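Local structure of tyrocidine synthase 2 (Brevibacillus parabrevis, 6TA8) at residues 134-147 / 157-169. The protein belongs to the nonribosomal peptide synthetases, large multidomain enzymes, and the part modelled here is a condensation domain. Numbering follows the deposited sequence.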
loop_
_atom_site.group_PDB
_atom_site.type_symbol
_atom_site.label_atom_id
_atom_site.label_comp_id
_atom_site.label_asym_id
_atom_site.label_seq_id
_atom_site.Cartn_x
_atom_site.Cartn_y
_atom_site.Cartn_z
ATOM N N GLN A 134 -0.224 -8.670 16.385
ATOM C CA GLN A 134 -0.901 -8.054 15.248
ATOM C C GLN A 134 -2.361 -7.746 15.556
ATOM O O GLN A 134 -2.926 -6.806 14.983
ATOM C CB GLN A 134 -0.811 -8.966 14.025
ATOM C CG GLN A 134 0.589 -9.150 13.477
ATOM C CD GLN A 134 0.964 -8.086 12.470
ATOM O OE1 GLN A 134 0.154 -7.227 12.125
ATOM N NE2 GLN A 134 2.199 -8.141 11.989
ATOM N N SER A 135 -2.984 -8.515 16.446
ATOM C CA SER A 135 -4.411 -8.406 16.715
ATOM C C SER A 135 -4.720 -7.658 18.005
ATOM O O SER A 135 -5.870 -7.672 18.454
ATOM C CB SER A 135 -5.043 -9.799 16.762
ATOM O OG SER A 135 -4.568 -10.537 17.875
ATOM N N SER A 136 -3.731 -7.001 18.605
ATOM C CA SER A 136 -3.896 -6.327 19.887
ATOM C C SER A 136 -3.685 -4.822 19.756
ATOM O O SER A 136 -3.122 -4.177 20.642
ATOM C CB SER A 136 -2.949 -6.911 20.931
ATOM O OG SER A 136 -1.597 -6.767 20.534
ATOM N N ILE A 137 -4.140 -4.242 18.650
ATOM C CA ILE A 137 -4.028 -2.806 18.426
ATOM C C ILE A 137 -5.303 -2.130 18.912
ATOM O O ILE A 137 -6.409 -2.497 18.497
ATOM C CB ILE A 137 -3.767 -2.495 16.943
ATOM C CG1 ILE A 137 -2.328 -2.857 16.570
ATOM C CG2 ILE A 137 -4.045 -1.028 16.641
ATOM C CD1 ILE A 137 -1.919 -2.386 15.190
ATOM N N ASP A 138 -5.151 -1.150 19.798
ATOM C CA ASP A 138 -6.275 -0.373 20.303
ATOM C C ASP A 138 -6.426 0.886 19.458
ATOM O O ASP A 138 -5.538 1.744 19.451
ATOM C CB ASP A 138 -6.067 -0.019 21.775
ATOM C CG ASP A 138 -7.259 0.697 22.378
ATOM O OD1 ASP A 138 -8.351 0.660 21.772
ATOM O OD2 ASP A 138 -7.104 1.296 23.462
ATOM N N LEU A 139 -7.550 0.998 18.749
ATOM C CA LEU A 139 -7.744 2.127 17.848
ATOM C C LEU A 139 -8.246 3.371 18.572
ATOM O O LEU A 139 -7.938 4.491 18.149
ATOM C CB LEU A 139 -8.718 1.748 16.731
ATOM C CG LEU A 139 -8.097 1.433 15.370
ATOM C CD1 LEU A 139 -9.172 1.062 14.359
ATOM C CD2 LEU A 139 -7.276 2.612 14.876
ATOM N N GLU A 140 -9.010 3.205 19.654
ATOM C CA GLU A 140 -9.594 4.365 20.322
ATOM C C GLU A 140 -8.618 5.039 21.277
ATOM O O GLU A 140 -8.635 6.268 21.405
ATOM C CB GLU A 140 -10.866 3.960 21.071
ATOM C CG GLU A 140 -11.600 5.136 21.703
ATOM C CD GLU A 140 -13.066 4.849 21.961
ATOM O OE1 GLU A 140 -13.849 5.814 22.078
ATOM O OE2 GLU A 140 -13.436 3.659 22.050
ATOM N N HIS A 141 -7.764 4.268 21.949
ATOM C CA HIS A 141 -6.836 4.823 22.921
ATOM C C HIS A 141 -5.377 4.716 22.501
ATOM O O HIS A 141 -4.522 5.343 23.137
ATOM C CB HIS A 141 -7.022 4.135 24.283
ATOM C CG HIS A 141 -8.456 3.945 24.674
ATOM N ND1 HIS A 141 -9.061 2.708 24.706
ATOM C CD2 HIS A 141 -9.403 4.838 25.049
ATOM C CE1 HIS A 141 -10.320 2.846 25.085
ATOM N NE2 HIS A 141 -10.552 4.128 25.300
ATOM N N GLY A 142 -5.069 3.954 21.456
ATOM C CA GLY A 142 -3.706 3.795 21.009
ATOM C C GLY A 142 -2.888 2.950 21.965
ATOM O O GLY A 142 -3.402 2.415 22.953
ATOM N N PRO A 143 -1.583 2.810 21.685
ATOM C CA PRO A 143 -0.925 3.373 20.503
ATOM C C PRO A 143 -1.053 2.476 19.273
ATOM O O PRO A 143 -1.300 1.278 19.408
ATOM C CB PRO A 143 0.532 3.485 20.945
ATOM C CG PRO A 143 0.705 2.350 21.896
ATOM C CD PRO A 143 -0.618 2.184 22.606
ATOM N N LEU A 144 -0.884 3.054 18.087
ATOM C CA LEU A 144 -1.007 2.313 16.840
ATOM C C LEU A 144 0.291 1.643 16.412
ATOM O O LEU A 144 0.299 0.935 15.399
ATOM C CB LEU A 144 -1.498 3.238 15.723
ATOM C CG LEU A 144 -2.860 3.898 15.943
ATOM C CD1 LEU A 144 -3.272 4.694 14.715
ATOM C CD2 LEU A 144 -3.909 2.855 16.289
ATOM N N VAL A 145 1.380 1.836 17.152
ATOM C CA VAL A 145 2.684 1.274 16.814
ATOM C C VAL A 145 3.024 0.198 17.838
ATOM O O VAL A 145 3.069 0.472 19.045
ATOM C CB VAL A 145 3.772 2.356 16.770
ATOM C CG1 VAL A 145 5.103 1.753 16.351
ATOM C CG2 VAL A 145 3.365 3.478 15.827
ATOM N N HIS A 146 3.268 -1.019 17.359
ATOM C CA HIS A 146 3.678 -2.141 18.196
ATOM C C HIS A 146 5.060 -2.599 17.754
ATOM O O HIS A 146 5.260 -2.933 16.581
ATOM C CB HIS A 146 2.678 -3.298 18.103
ATOM C CG HIS A 146 1.442 -3.097 18.922
ATOM N ND1 HIS A 146 0.862 -1.860 19.107
ATOM C CD2 HIS A 146 0.670 -3.978 19.602
ATOM C CE1 HIS A 146 -0.210 -1.987 19.868
ATOM N NE2 HIS A 146 -0.350 -3.262 20.181
ATOM N N VAL A 147 6.008 -2.614 18.687
ATOM C CA VAL A 147 7.379 -3.035 18.420
ATOM C C VAL A 147 7.667 -4.277 19.250
ATOM O O VAL A 147 7.448 -4.280 20.467
ATOM C CB VAL A 147 8.390 -1.918 18.734
ATOM C CG1 VAL A 147 9.785 -2.324 18.290
ATOM C CG2 VAL A 147 7.970 -0.618 18.063
ATOM N N HIS A 157 15.391 -10.651 16.126
ATOM C CA HIS A 157 14.356 -10.275 15.171
ATOM C C HIS A 157 13.517 -9.149 15.761
ATOM O O HIS A 157 13.122 -9.211 16.929
ATOM C CB HIS A 157 13.468 -11.472 14.826
ATOM C CG HIS A 157 14.213 -12.627 14.233
ATOM N ND1 HIS A 157 14.473 -12.732 12.884
ATOM C CD2 HIS A 157 14.751 -13.731 14.806
ATOM C CE1 HIS A 157 15.140 -13.848 12.651
ATOM N NE2 HIS A 157 15.321 -14.473 13.800
ATOM N N LEU A 158 13.248 -8.125 14.953
ATOM C CA LEU A 158 12.499 -6.952 15.390
ATOM C C LEU A 158 11.261 -6.805 14.515
ATOM O O LEU A 158 11.373 -6.558 13.309
ATOM C CB LEU A 158 13.363 -5.694 15.332
ATOM C CG LEU A 158 12.756 -4.445 15.975
ATOM C CD1 LEU A 158 12.603 -4.635 17.476
ATOM C CD2 LEU A 158 13.596 -3.215 15.667
ATOM N N LEU A 159 10.088 -6.954 15.122
ATOM C CA LEU A 159 8.815 -6.799 14.431
ATOM C C LEU A 159 8.259 -5.407 14.701
ATOM O O LEU A 159 8.248 -4.951 15.849
ATOM C CB LEU A 159 7.816 -7.864 14.887
ATOM C CG LEU A 159 6.376 -7.720 14.393
ATOM C CD1 LEU A 159 6.306 -7.864 12.880
ATOM C CD2 LEU A 159 5.475 -8.737 15.072
ATOM N N VAL A 160 7.808 -4.736 13.645
ATOM C CA VAL A 160 7.240 -3.392 13.735
ATOM C C VAL A 160 5.901 -3.427 13.009
ATOM O O VAL A 160 5.856 -3.395 11.774
ATOM C CB VAL A 160 8.164 -2.324 13.140
ATOM C CG1 VAL A 160 7.520 -0.950 13.252
ATOM C CG2 VAL A 160 9.520 -2.341 13.832
ATOM N N ALA A 161 4.811 -3.488 13.767
ATOM C CA ALA A 161 3.463 -3.545 13.216
ATOM C C ALA A 161 2.738 -2.239 13.506
ATOM O O ALA A 161 2.684 -1.796 14.658
ATOM C CB ALA A 161 2.682 -4.725 13.796
ATOM N N ILE A 162 2.190 -1.625 12.461
ATOM C CA ILE A 162 1.482 -0.355 12.566
ATOM C C ILE A 162 0.160 -0.472 11.823
ATOM O O ILE A 162 0.108 -1.021 10.717
ATOM C CB ILE A 162 2.315 0.816 12.000
ATOM C CG1 ILE A 162 3.723 0.817 12.597
ATOM C CG2 ILE A 162 1.627 2.142 12.273
ATOM C CD1 ILE A 162 4.610 1.903 12.043
ATOM N N HIS A 163 -0.905 0.046 12.432
ATOM C CA HIS A 163 -2.208 0.055 11.781
ATOM C C HIS A 163 -2.139 0.836 10.474
ATOM O O HIS A 163 -1.495 1.885 10.391
ATOM C CB HIS A 163 -3.259 0.665 12.708
ATOM C CG HIS A 163 -4.666 0.313 12.341
ATOM N ND1 HIS A 163 -5.394 1.024 11.410
ATOM C CD2 HIS A 163 -5.481 -0.676 12.781
ATOM C CE1 HIS A 163 -6.595 0.487 11.292
ATOM N NE2 HIS A 163 -6.675 -0.545 12.113
ATOM N N HIS A 164 -2.815 0.316 9.449
ATOM C CA HIS A 164 -2.730 0.879 8.105
ATOM C C HIS A 164 -3.304 2.287 8.004
ATOM O O HIS A 164 -3.128 2.933 6.966
ATOM C CB HIS A 164 -3.448 -0.039 7.115
ATOM C CG HIS A 164 -2.950 0.078 5.708
ATOM N ND1 HIS A 164 -2.178 1.136 5.276
ATOM C CD2 HIS A 164 -3.114 -0.730 4.635
ATOM C CE1 HIS A 164 -1.886 0.972 3.999
ATOM N NE2 HIS A 164 -2.443 -0.152 3.585
ATOM N N LEU A 165 -3.975 2.780 9.046
ATOM C CA LEU A 165 -4.620 4.084 8.974
ATOM C C LEU A 165 -3.638 5.248 9.028
ATOM O O LEU A 165 -4.060 6.391 8.824
ATOM C CB LEU A 165 -5.638 4.225 10.107
ATOM C CG LEU A 165 -7.068 3.773 9.810
ATOM C CD1 LEU A 165 -7.915 3.834 11.072
ATOM C CD2 LEU A 165 -7.681 4.626 8.708
ATOM N N VAL A 166 -2.355 4.997 9.290
ATOM C CA VAL A 166 -1.396 6.080 9.491
ATOM C C VAL A 166 -0.090 5.810 8.752
ATOM O O VAL A 166 0.897 6.529 8.946
ATOM C CB VAL A 166 -1.125 6.301 10.992
ATOM C CG1 VAL A 166 -2.333 6.925 11.674
ATOM C CG2 VAL A 166 -0.743 4.989 11.662
ATOM N N VAL A 167 -0.065 4.780 7.903
ATOM C CA VAL A 167 1.143 4.404 7.176
ATOM C C VAL A 167 0.764 3.892 5.795
ATOM O O VAL A 167 -0.345 3.400 5.571
ATOM C CB VAL A 167 1.972 3.324 7.916
ATOM C CG1 VAL A 167 2.764 3.933 9.063
ATOM C CG2 VAL A 167 1.068 2.206 8.406
ATOM N N ASP A 168 1.706 4.004 4.862
ATOM C CA ASP A 168 1.583 3.398 3.543
ATOM C C ASP A 168 2.979 2.996 3.074
ATOM O O ASP A 168 3.941 3.023 3.846
ATOM C CB ASP A 168 0.870 4.343 2.565
ATOM C CG ASP A 168 1.576 5.681 2.407
ATOM O OD1 ASP A 168 2.621 5.905 3.051
ATOM O OD2 ASP A 168 1.075 6.518 1.627
ATOM N N GLY A 169 3.087 2.628 1.796
ATOM C CA GLY A 169 4.352 2.116 1.285
ATOM C C GLY A 169 5.487 3.117 1.397
ATOM O O GLY A 169 6.583 2.783 1.852
#
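His-163 reaches into the loop of 134-147, where its side chain meets Ile-137 and Leu-139. Its CB sits 4.2 Å from Ile-137 CD1. From there chi1 of -161° sets CG opposite the backbone N, which brings the ring under Leu-139. His-163 CD2 meets Ile-137 CG2 obliquely at 4.1 Å. Leu-139 lies over one face, its CD2 4.1 Å from the centroid of the His-163 ring and almost on the normal, a CH-pi contact. At the far end His-163 NE2 touches Leu-139 CD1 at 3.7 Å and hydrogen-bonds to Arg-52 O. His-163 ND1 accepts a hydrogen bond from Leu-165 N at 3.3 Å, the donor 20° out of the ring plane, so both ring nitrogens are held and the ring's rotation is fixed. This histidine opens the HHxxxDG motif of condensation domains; Asp-168 of the same motif forms a salt bridge with Arg-307. Back along the hairpin, His-163 N gives Leu-144 O a weak bond. His-146 and Ala-161 form an antiparallel hydrogen-bonded pair, His-146 N to Ala-161 O and Ala-161 N to His-146 O, both 2.9 Å. On the opposite sheet face from Ala-161, Val-145 and Ile-162 lie side by side, CG1 to CG1 at 4.1 Å, with Trp-172 and Leu-175 of helix 169-187 against the isoleucine.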